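Local coordinates for protein maleylacetoacetate isomerase (PDB 4IGJ) that probably catalyses the glutathione-dependent isomerisation of maleylacetoacetate to fumarylacetoacetate, as a zeta-class member of the glutathione transferase superfamily, at residues A[28-32]-A[229-235]; A[44-48]-A[104-109]; A[119-123]-A[169-174]. All blocks are in the same frame, centred on the assembly; numbering follows the deposited sequence.

Overall arrangement
The three contacts are spread over the two-domain fold of a glutathione transferase. Contact 1 sets the end of strand 24-29, in the thioredoxin-like N-terminal domain, against the loop after helix 221-226, so it closes a chain loop inside which contacts 2 and 3 follow in series. Contact 2 joins the end of helix 34-45 to the connection between helices 93-103 and 114-128; contact 3 pairs helix 114-128 with the end of helix 150-171 in the helical C-terminal domain. Contacts 1 and 3 have centres 29 Å apart; contacts 2 and 3, with centres 20 Å apart, touch through Leu-109 and Val-120. Contact 1 holds the C-terminal tail on the N-terminal domain, and contact 2 fixes the start of the interdomain connection.

Contact 1 of 3, residues A[28-32]-A[229-235]; sequences YSYWR and DRQPDAP
Trp-31 lays one face of its indole on Ala-234 and Pro-235, while CB of its neighbour Arg-32 sits over the centre of the opposite face and Asp-233 OD2 lies at the edge, in the ring plane. The proline contact is tight: Pro-235 CD stands 3.2 Å from Trp-31 CE2 and makes a CH-pi contact with the five-membered ring, 24° off its normal. Ala-234 CA adds a second CH-pi contact, 4.1 Å from the same ring centroid. Trp-31 CD1 also lies over a face of the Tyr-30 ring, toward its rim.

Asp-233, in a type I turn from Gln-231 to Ala-234, turns its carboxylate back to the strand end. Its OD2 accepts the Trp-31 backbone N-H on the syn side at 2.9 Å (144° at the hydrogen), and OD1 receives a weak hydrogen bond from Tyr-52 OH. Trp-31 CG is set between the backbone N and carbonyl carbon (chi1 68°), which brings the indole against Ala-234 and Pro-235. A serine here would probably leave Ala-234 and Pro-235 without the surface they rest on and open a gap beside Arg-32.

The C-terminal tail is thereby held on the thioredoxin-like domain, beside strand 51-54 and helix 34-45; Arg-40 of that helix bonds the carbonyls of Tyr-30 and Trp-31, and Tyr-30 lies near the glutathione-binding Val-76.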
loop_
_atom_site.group_PDB
_atom_site.type_symbol
_atom_site.label_atom_id
_atom_site.label_comp_id
_atom_site.label_asym_id
_atom_site.label_seq_id
_atom_site.Cartn_x
_atom_site.Cartn_y
_atom_site.Cartn_z
ATOM N N TYR A 28 -7.773 -11.403 -13.878
ATOM C CA TYR A 28 -8.991 -10.598 -13.977
ATOM C C TYR A 28 -8.580 -9.133 -14.024
ATOM O O TYR A 28 -8.049 -8.597 -13.047
ATOM C CB TYR A 28 -9.906 -10.870 -12.783
ATOM C CG TYR A 28 -10.530 -12.242 -12.820
ATOM C CD1 TYR A 28 -11.834 -12.415 -13.265
ATOM C CD2 TYR A 28 -9.814 -13.371 -12.430
ATOM C CE1 TYR A 28 -12.412 -13.668 -13.312
ATOM C CE2 TYR A 28 -10.389 -14.632 -12.474
ATOM C CZ TYR A 28 -11.690 -14.771 -12.914
ATOM O OH TYR A 28 -12.268 -16.023 -12.962
ATOM N N SER A 29 -8.814 -8.497 -15.170
ATOM C CA SER A 29 -8.260 -7.182 -15.461
ATOM C C SER A 29 -9.302 -6.325 -16.160
ATOM O O SER A 29 -10.177 -6.844 -16.862
ATOM C CB SER A 29 -7.033 -7.328 -16.367
ATOM O OG SER A 29 -6.531 -6.079 -16.815
ATOM N N TYR A 30 -9.202 -5.017 -15.941
ATOM C CA TYR A 30 -9.922 -4.009 -16.720
ATOM C C TYR A 30 -8.846 -3.196 -17.425
ATOM O O TYR A 30 -7.817 -2.873 -16.820
ATOM C CB TYR A 30 -10.740 -3.130 -15.769
ATOM C CG TYR A 30 -11.459 -1.949 -16.396
ATOM C CD1 TYR A 30 -12.462 -2.135 -17.338
ATOM C CD2 TYR A 30 -11.161 -0.654 -16.000
ATOM C CE1 TYR A 30 -13.121 -1.054 -17.897
ATOM C CE2 TYR A 30 -11.812 0.431 -16.546
ATOM C CZ TYR A 30 -12.792 0.223 -17.490
ATOM O OH TYR A 30 -13.438 1.313 -18.030
ATOM N N TRP A 31 -9.058 -2.857 -18.699
ATOM C CA TRP A 31 -7.988 -2.263 -19.505
ATOM C C TRP A 31 -7.386 -1.029 -18.839
ATOM O O TRP A 31 -6.166 -0.836 -18.862
ATOM C CB TRP A 31 -8.487 -1.928 -20.927
ATOM C CG TRP A 31 -9.500 -0.820 -20.952
ATOM C CD1 TRP A 31 -10.810 -0.904 -20.593
ATOM C CD2 TRP A 31 -9.275 0.540 -21.347
ATOM N NE1 TRP A 31 -11.423 0.323 -20.743
ATOM C CE2 TRP A 31 -10.498 1.229 -21.189
ATOM C CE3 TRP A 31 -8.159 1.243 -21.812
ATOM C CZ2 TRP A 31 -10.641 2.586 -21.490
ATOM C CZ3 TRP A 31 -8.301 2.587 -22.117
ATOM C CH2 TRP A 31 -9.535 3.247 -21.951
ATOM N N ARG A 32 -8.226 -0.227 -18.197
ATOM C CA ARG A 32 -7.763 1.049 -17.667
ATOM C C ARG A 32 -7.441 1.050 -16.173
ATOM O O ARG A 32 -7.041 2.081 -15.626
ATOM C CB ARG A 32 -8.773 2.146 -17.973
ATOM C CG ARG A 32 -8.117 3.471 -18.258
ATOM C CD ARG A 32 -9.150 4.520 -18.583
ATOM N NE ARG A 32 -8.612 5.524 -19.487
ATOM C CZ ARG A 32 -9.344 6.482 -20.042
ATOM N NH1 ARG A 32 -8.784 7.363 -20.860
ATOM N NH2 ARG A 32 -10.638 6.555 -19.773
ATOM N N ASP A 229 -3.846 0.448 -23.776
ATOM C CA ASP A 229 -4.280 0.470 -25.171
ATOM C C ASP A 229 -4.118 -0.872 -25.873
ATOM O O ASP A 229 -4.735 -1.109 -26.914
ATOM C CB ASP A 229 -3.518 1.539 -25.951
ATOM C CG ASP A 229 -3.865 2.937 -25.515
ATOM O OD1 ASP A 229 -4.857 3.110 -24.781
ATOM O OD2 ASP A 229 -3.123 3.866 -25.903
ATOM N N ARG A 230 -3.274 -1.741 -25.332
ATOM C CA ARG A 230 -3.033 -3.039 -25.959
ATOM C C ARG A 230 -3.858 -4.164 -25.344
ATOM O O ARG A 230 -3.715 -5.320 -25.729
ATOM C CB ARG A 230 -1.551 -3.405 -25.877
ATOM C CG ARG A 230 -0.639 -2.389 -26.522
ATOM C CD ARG A 230 -0.742 -2.376 -28.040
ATOM N NE ARG A 230 -0.118 -3.540 -28.670
ATOM C CZ ARG A 230 1.194 -3.771 -28.711
ATOM N NH1 ARG A 230 2.049 -2.935 -28.134
ATOM N NH2 ARG A 230 1.654 -4.854 -29.321
ATOM N N GLN A 231 -4.732 -3.846 -24.393
ATOM C CA GLN A 231 -5.476 -4.899 -23.708
ATOM C C GLN A 231 -6.689 -5.326 -24.531
ATOM O O GLN A 231 -7.231 -4.518 -25.289
ATOM C CB GLN A 231 -5.903 -4.443 -22.308
ATOM C CG GLN A 231 -4.730 -4.069 -21.399
ATOM C CD GLN A 231 -3.580 -5.043 -21.522
ATOM O OE1 GLN A 231 -3.729 -6.235 -21.264
ATOM N NE2 GLN A 231 -2.426 -4.539 -21.929
ATOM N N PRO A 232 -7.122 -6.591 -24.388
ATOM C CA PRO A 232 -8.253 -7.092 -25.186
ATOM C C PRO A 232 -9.529 -6.263 -25.066
ATOM O O PRO A 232 -10.273 -6.169 -26.051
ATOM C CB PRO A 232 -8.487 -8.498 -24.621
ATOM C CG PRO A 232 -7.154 -8.929 -24.125
ATOM C CD PRO A 232 -6.481 -7.670 -23.607
ATOM N N ASP A 233 -9.783 -5.672 -23.902
ATOM C CA ASP A 233 -11.023 -4.934 -23.681
ATOM C C ASP A 233 -10.895 -3.424 -23.908
ATOM O O ASP A 233 -11.819 -2.681 -23.598
ATOM C CB ASP A 233 -11.597 -5.223 -22.285
ATOM C CG ASP A 233 -10.635 -4.851 -21.153
ATOM O OD1 ASP A 233 -9.411 -5.079 -21.288
ATOM O OD2 ASP A 233 -11.103 -4.347 -20.113
ATOM N N ALA A 234 -9.766 -2.963 -24.440
ATOM C CA ALA A 234 -9.603 -1.534 -24.680
ATOM C C ALA A 234 -10.534 -1.033 -25.791
ATOM O O ALA A 234 -10.547 -1.576 -26.898
ATOM C CB ALA A 234 -8.155 -1.194 -25.016
ATOM N N PRO A 235 -11.311 0.016 -25.495
ATOM C CA PRO A 235 -12.128 0.650 -26.525
ATOM C C PRO A 235 -11.278 1.568 -27.388
ATOM O O PRO A 235 -10.186 1.956 -26.977
ATOM C CB PRO A 235 -13.142 1.481 -25.722
ATOM C CG PRO A 235 -12.839 1.265 -24.275
ATOM C CD PRO A 235 -11.473 0.665 -24.189
#

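Contact 2 of 3, residues A[44-48]-A[104-109]; sequences ALKGL and HPEPAL
Lys-46 and Pro-107 bring their CA atoms within 6.0 Å where helix 34-45 gives way to a Schellman motif at Gly-47 and the facing loop turns through a cis peptide before Pro-107. The lysine runs straight as far as CE and then bends (chi4 -73°), which brings NZ among the loop carbonyls. It donates to His-104 O at 2.8 Å, almost in line with that C=O, and to Pro-107 O at 2.8 Å, where it stands 32° off the carbonyl plane. Glu-101 of helix 93-103 forms a salt bridge with the same ammonium, which probably helps to balance the charge of this buried lysine.

The loop leads from the thioredoxin-like domain to the all-helical domain, as in other glutathione transferases, and the lysine ties the first part of this connection, at His-104 and Pro-107, to the end of helix 34-45. A water donates to both Lys-46 O and Glu-106 O and so bridges the two backbones.

Apolar groups lie on either side of the lysine chain. Leu-48 puts CD2 squarely over the His-104 ring, 3.8 Å from its centroid and 4° off the normal, and Leu-48 CD1 lies beside His-104 CD2. Leu-45 crosses Leu-109 at about a right angle, Leu-45 CD1 to Leu-109 CD2 at 4.0 Å; Leu-45 also packs on Pro-222, Phe-223 and Cys-188.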
loop_
_atom_site.group_PDB
_atom_site.type_symbol
_atom_site.label_atom_id
_atom_site.label_comp_id
_atom_site.label_asym_id
_atom_site.label_seq_id
_atom_site.Cartn_x
_atom_site.Cartn_y
_atom_site.Cartn_z
ATOM N N ALA A 44 4.538 -9.349 -17.388
ATOM C CA ALA A 44 5.271 -9.112 -18.632
ATOM C C ALA A 44 6.779 -9.083 -18.396
ATOM O O ALA A 44 7.548 -9.663 -19.173
ATOM C CB ALA A 44 4.810 -7.815 -19.278
ATOM N N LEU A 45 7.202 -8.430 -17.316
ATOM C CA LEU A 45 8.626 -8.322 -17.000
ATOM C C LEU A 45 9.227 -9.679 -16.638
ATOM O O LEU A 45 10.423 -9.902 -16.846
ATOM C CB LEU A 45 8.853 -7.305 -15.875
ATOM C CG LEU A 45 8.667 -5.843 -16.302
ATOM C CD1 LEU A 45 8.517 -4.904 -15.091
ATOM C CD2 LEU A 45 9.788 -5.367 -17.228
ATOM N N LYS A 46 8.402 -10.585 -16.113
ATOM C CA LYS A 46 8.872 -11.924 -15.769
ATOM C C LYS A 46 8.665 -12.934 -16.892
ATOM O O LYS A 46 8.999 -14.110 -16.745
ATOM C CB LYS A 46 8.225 -12.396 -14.465
ATOM C CG LYS A 46 8.834 -11.673 -13.263
ATOM C CD LYS A 46 8.359 -12.189 -11.929
ATOM C CE LYS A 46 8.995 -11.368 -10.800
ATOM N NZ LYS A 46 10.453 -11.626 -10.555
ATOM N N GLY A 47 8.108 -12.470 -18.006
ATOM C CA GLY A 47 7.930 -13.318 -19.175
ATOM C C GLY A 47 6.904 -14.412 -18.981
ATOM O O GLY A 47 7.010 -15.489 -19.576
ATOM N N LEU A 48 5.896 -14.130 -18.158
ATOM C CA LEU A 48 4.899 -15.124 -17.788
ATOM C C LEU A 48 3.635 -14.994 -18.622
ATOM O O LEU A 48 2.998 -13.933 -18.653
ATOM C CB LEU A 48 4.556 -14.996 -16.299
ATOM C CG LEU A 48 5.726 -15.157 -15.331
ATOM C CD1 LEU A 48 5.302 -14.803 -13.914
ATOM C CD2 LEU A 48 6.288 -16.576 -15.380
ATOM N N HIS A 104 8.699 -16.729 -8.918
ATOM C CA HIS A 104 9.501 -16.633 -10.131
ATOM C C HIS A 104 10.582 -15.575 -9.931
ATOM O O HIS A 104 10.441 -14.439 -10.387
ATOM C CB HIS A 104 8.615 -16.237 -11.312
ATOM C CG HIS A 104 7.569 -17.251 -11.654
ATOM N ND1 HIS A 104 7.871 -18.472 -12.217
ATOM C CD2 HIS A 104 6.221 -17.217 -11.524
ATOM C CE1 HIS A 104 6.752 -19.149 -12.421
ATOM N NE2 HIS A 104 5.737 -18.409 -12.008
ATOM N N PRO A 105 11.675 -15.946 -9.251
ATOM C CA PRO A 105 12.640 -14.943 -8.787
ATOM C C PRO A 105 13.441 -14.250 -9.893
ATOM O O PRO A 105 13.955 -13.156 -9.642
ATOM C CB PRO A 105 13.564 -15.751 -7.864
ATOM C CG PRO A 105 13.442 -17.175 -8.340
ATOM C CD PRO A 105 12.006 -17.302 -8.773
ATOM N N GLU A 106 13.548 -14.858 -11.073
ATOM C CA GLU A 106 14.327 -14.271 -12.164
ATOM C C GLU A 106 13.434 -14.002 -13.364
ATOM O O GLU A 106 12.632 -14.858 -13.739
ATOM C CB GLU A 106 15.483 -15.192 -12.590
ATOM C CG GLU A 106 16.511 -15.490 -11.503
ATOM C CD GLU A 106 17.848 -15.965 -12.069
ATOM O OE1 GLU A 106 18.110 -15.719 -13.266
ATOM O OE2 GLU A 106 18.634 -16.576 -11.312
ATOM N N PRO A 107 13.559 -12.807 -13.969
ATOM C CA PRO A 107 14.427 -11.700 -13.548
ATOM C C PRO A 107 13.836 -10.989 -12.341
ATOM O O PRO A 107 12.615 -10.897 -12.214
ATOM C CB PRO A 107 14.427 -10.772 -14.764
ATOM C CG PRO A 107 13.111 -11.045 -15.427
ATOM C CD PRO A 107 12.883 -12.517 -15.245
ATOM N N ALA A 108 14.706 -10.501 -11.470
ATOM C CA ALA A 108 14.279 -9.975 -10.184
ATOM C C ALA A 108 13.702 -8.574 -10.307
ATOM O O ALA A 108 14.299 -7.705 -10.944
ATOM C CB ALA A 108 15.438 -9.980 -9.220
ATOM N N LEU A 109 12.546 -8.358 -9.689
ATOM C CA LEU A 109 11.991 -7.008 -9.611
ATOM C C LEU A 109 12.221 -6.376 -8.239
ATOM O O LEU A 109 11.815 -5.238 -8.003
ATOM C CB LEU A 109 10.513 -6.992 -9.995
ATOM C CG LEU A 109 10.256 -7.479 -11.426
ATOM C CD1 LEU A 109 8.779 -7.495 -11.771
ATOM C CD2 LEU A 109 11.015 -6.625 -12.434
HETATM O O HOH W 1 10.058 -15.499 -14.531
#

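Contact 3 of 3, residues A[119-123]-A[169-174]; sequences RVRAL and AVRDGA
Arg-119 supplies the polar side of this contact, reaching from helix 114-128 to the carbonyls at and just beyond the end of helix 150-171; two conformers are deposited, and the bonds described are those of one. The bonds across are all weak. NH2 lies 3.0 Å from Ala-169 O and also donates to Asp-172 O, which NE meets as well at 3.0 Å. Val-170 O comes close at the guanidinium edge, at a poor angle for NH2, and is instead bonded by Ala-174 N. The chain runs extended as far as NE, with CG anti to the backbone N (chi1 179°), before the guanidinium turns across it. The strongest polar partner of Arg-119 is His-179, whose ND1 is bonded by NH1; NH1 also bonds Ser-178 O. A positive group among carbonyls at a helix C-terminus would probably be favoured electrostatically.

Both helices belong to the all-alpha C-terminal domain of the glutathione transferase fold, and the arginine joins the end of one to the side of the other.

The two guanidinium faces meet aliphatic carbon: Gly-173 CA lies 3.3 Å above one, Leu-123 CD1 over the opposite one, both offset toward the rim. The backbone angles of Gly-173 (phi 131°) by themselves call for glycine; in this conformer a side chain would probably also collide with the guanidinium.

Apolar packing extends this along helix 114-128: Leu-123 CD2 touches Ala-169 CB at 3.7 Å and Val-170 CG2 at 3.8 Å, the valine being backed by Thr-209 and Leu-210.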
loop_
_atom_site.group_PDB
_atom_site.type_symbol
_atom_site.label_atom_id
_atom_site.label_comp_id
_atom_site.label_asym_id
_atom_site.label_seq_id
_atom_site.Cartn_x
_atom_site.Cartn_y
_atom_site.Cartn_z
ATOM N N ARG A 119 13.912 0.440 -0.104
ATOM C CA ARG A 119 13.718 1.628 -0.939
ATOM C C ARG A 119 12.681 1.357 -2.027
ATOM O O ARG A 119 11.770 2.153 -2.256
ATOM C CB ARG A 119 15.040 2.083 -1.572
ATOM C CG ARG A 119 14.902 3.309 -2.464
ATOM C CD ARG A 119 16.234 3.790 -3.045
ATOM N NE ARG A 119 16.064 4.986 -3.878
ATOM C CZ ARG A 119 15.796 4.971 -5.183
ATOM N NH1 ARG A 119 15.659 3.829 -5.830
ATOM N NH2 ARG A 119 15.653 6.107 -5.847
ATOM N N VAL A 120 12.821 0.226 -2.704
ATOM C CA VAL A 120 11.885 -0.099 -3.783
ATOM C C VAL A 120 10.462 -0.259 -3.262
ATOM O O VAL A 120 9.510 0.265 -3.855
ATOM C CB VAL A 120 12.313 -1.365 -4.544
ATOM C CG1 VAL A 120 11.218 -1.829 -5.497
ATOM C CG2 VAL A 120 13.596 -1.106 -5.325
ATOM N N ARG A 121 10.316 -0.961 -2.142
ATOM C CA ARG A 121 8.998 -1.109 -1.561
ATOM C C ARG A 121 8.417 0.231 -1.139
ATOM O O ARG A 121 7.213 0.456 -1.282
ATOM C CB ARG A 121 9.030 -2.086 -0.385
ATOM C CG ARG A 121 9.211 -3.539 -0.789
ATOM C CD ARG A 121 9.104 -4.434 0.428
ATOM N NE ARG A 121 9.124 -5.858 0.086
ATOM C CZ ARG A 121 10.079 -6.715 0.438
ATOM N NH1 ARG A 121 11.133 -6.319 1.152
ATOM N NH2 ARG A 121 9.974 -7.984 0.070
ATOM N N ALA A 122 9.252 1.126 -0.626
ATOM C CA ALA A 122 8.766 2.446 -0.233
ATOM C C ALA A 122 8.257 3.236 -1.434
ATOM O O ALA A 122 7.214 3.875 -1.346
ATOM C CB ALA A 122 9.838 3.238 0.517
ATOM N N LEU A 123 8.998 3.197 -2.541
ATOM C CA LEU A 123 8.562 3.871 -3.766
ATOM C C LEU A 123 7.224 3.310 -4.228
ATOM O O LEU A 123 6.311 4.062 -4.587
ATOM C CB LEU A 123 9.616 3.719 -4.862
ATOM C CG LEU A 123 10.932 4.428 -4.548
ATOM C CD1 LEU A 123 11.981 4.090 -5.595
ATOM C CD2 LEU A 123 10.717 5.919 -4.501
ATOM N N ALA A 169 12.296 11.189 -3.875
ATOM C CA ALA A 169 12.728 9.879 -3.389
ATOM C C ALA A 169 13.382 9.061 -4.498
ATOM O O ALA A 169 14.311 8.290 -4.248
ATOM C CB ALA A 169 11.553 9.117 -2.782
ATOM N N VAL A 170 12.888 9.220 -5.725
ATOM C CA VAL A 170 13.467 8.526 -6.870
ATOM C C VAL A 170 14.814 9.130 -7.242
ATOM O O VAL A 170 15.773 8.400 -7.493
ATOM C CB VAL A 170 12.506 8.518 -8.090
ATOM C CG1 VAL A 170 13.232 8.125 -9.361
ATOM C CG2 VAL A 170 11.343 7.573 -7.838
ATOM N N ARG A 171 14.887 10.461 -7.249
ATOM C CA ARG A 171 16.101 11.181 -7.633
ATOM C C ARG A 171 17.355 10.731 -6.870
ATOM O O ARG A 171 18.464 10.769 -7.412
ATOM C CB ARG A 171 15.899 12.692 -7.486
ATOM N N ASP A 172 17.180 10.312 -5.617
ATOM C CA ASP A 172 18.274 9.709 -4.855
ATOM C C ASP A 172 18.251 8.191 -4.988
ATOM O O ASP A 172 17.691 7.498 -4.139
ATOM C CB ASP A 172 18.204 10.080 -3.367
ATOM C CG ASP A 172 19.238 9.328 -2.529
ATOM O OD1 ASP A 172 20.424 9.310 -2.923
ATOM O OD2 ASP A 172 18.855 8.736 -1.497
ATOM N N GLY A 173 18.853 7.668 -6.052
ATOM C CA GLY A 173 18.981 6.228 -6.201
ATOM C C GLY A 173 18.554 5.707 -7.557
ATOM O O GLY A 173 18.791 4.547 -7.901
ATOM N N ALA A 174 17.909 6.566 -8.332
ATOM C CA ALA A 174 17.547 6.212 -9.693
ATOM C C ALA A 174 18.770 6.244 -10.603
ATOM O O ALA A 174 19.607 7.146 -10.514
ATOM C CB ALA A 174 16.488 7.152 -10.214
HETATM O O HOH W 2 14.532 6.902 -2.137
#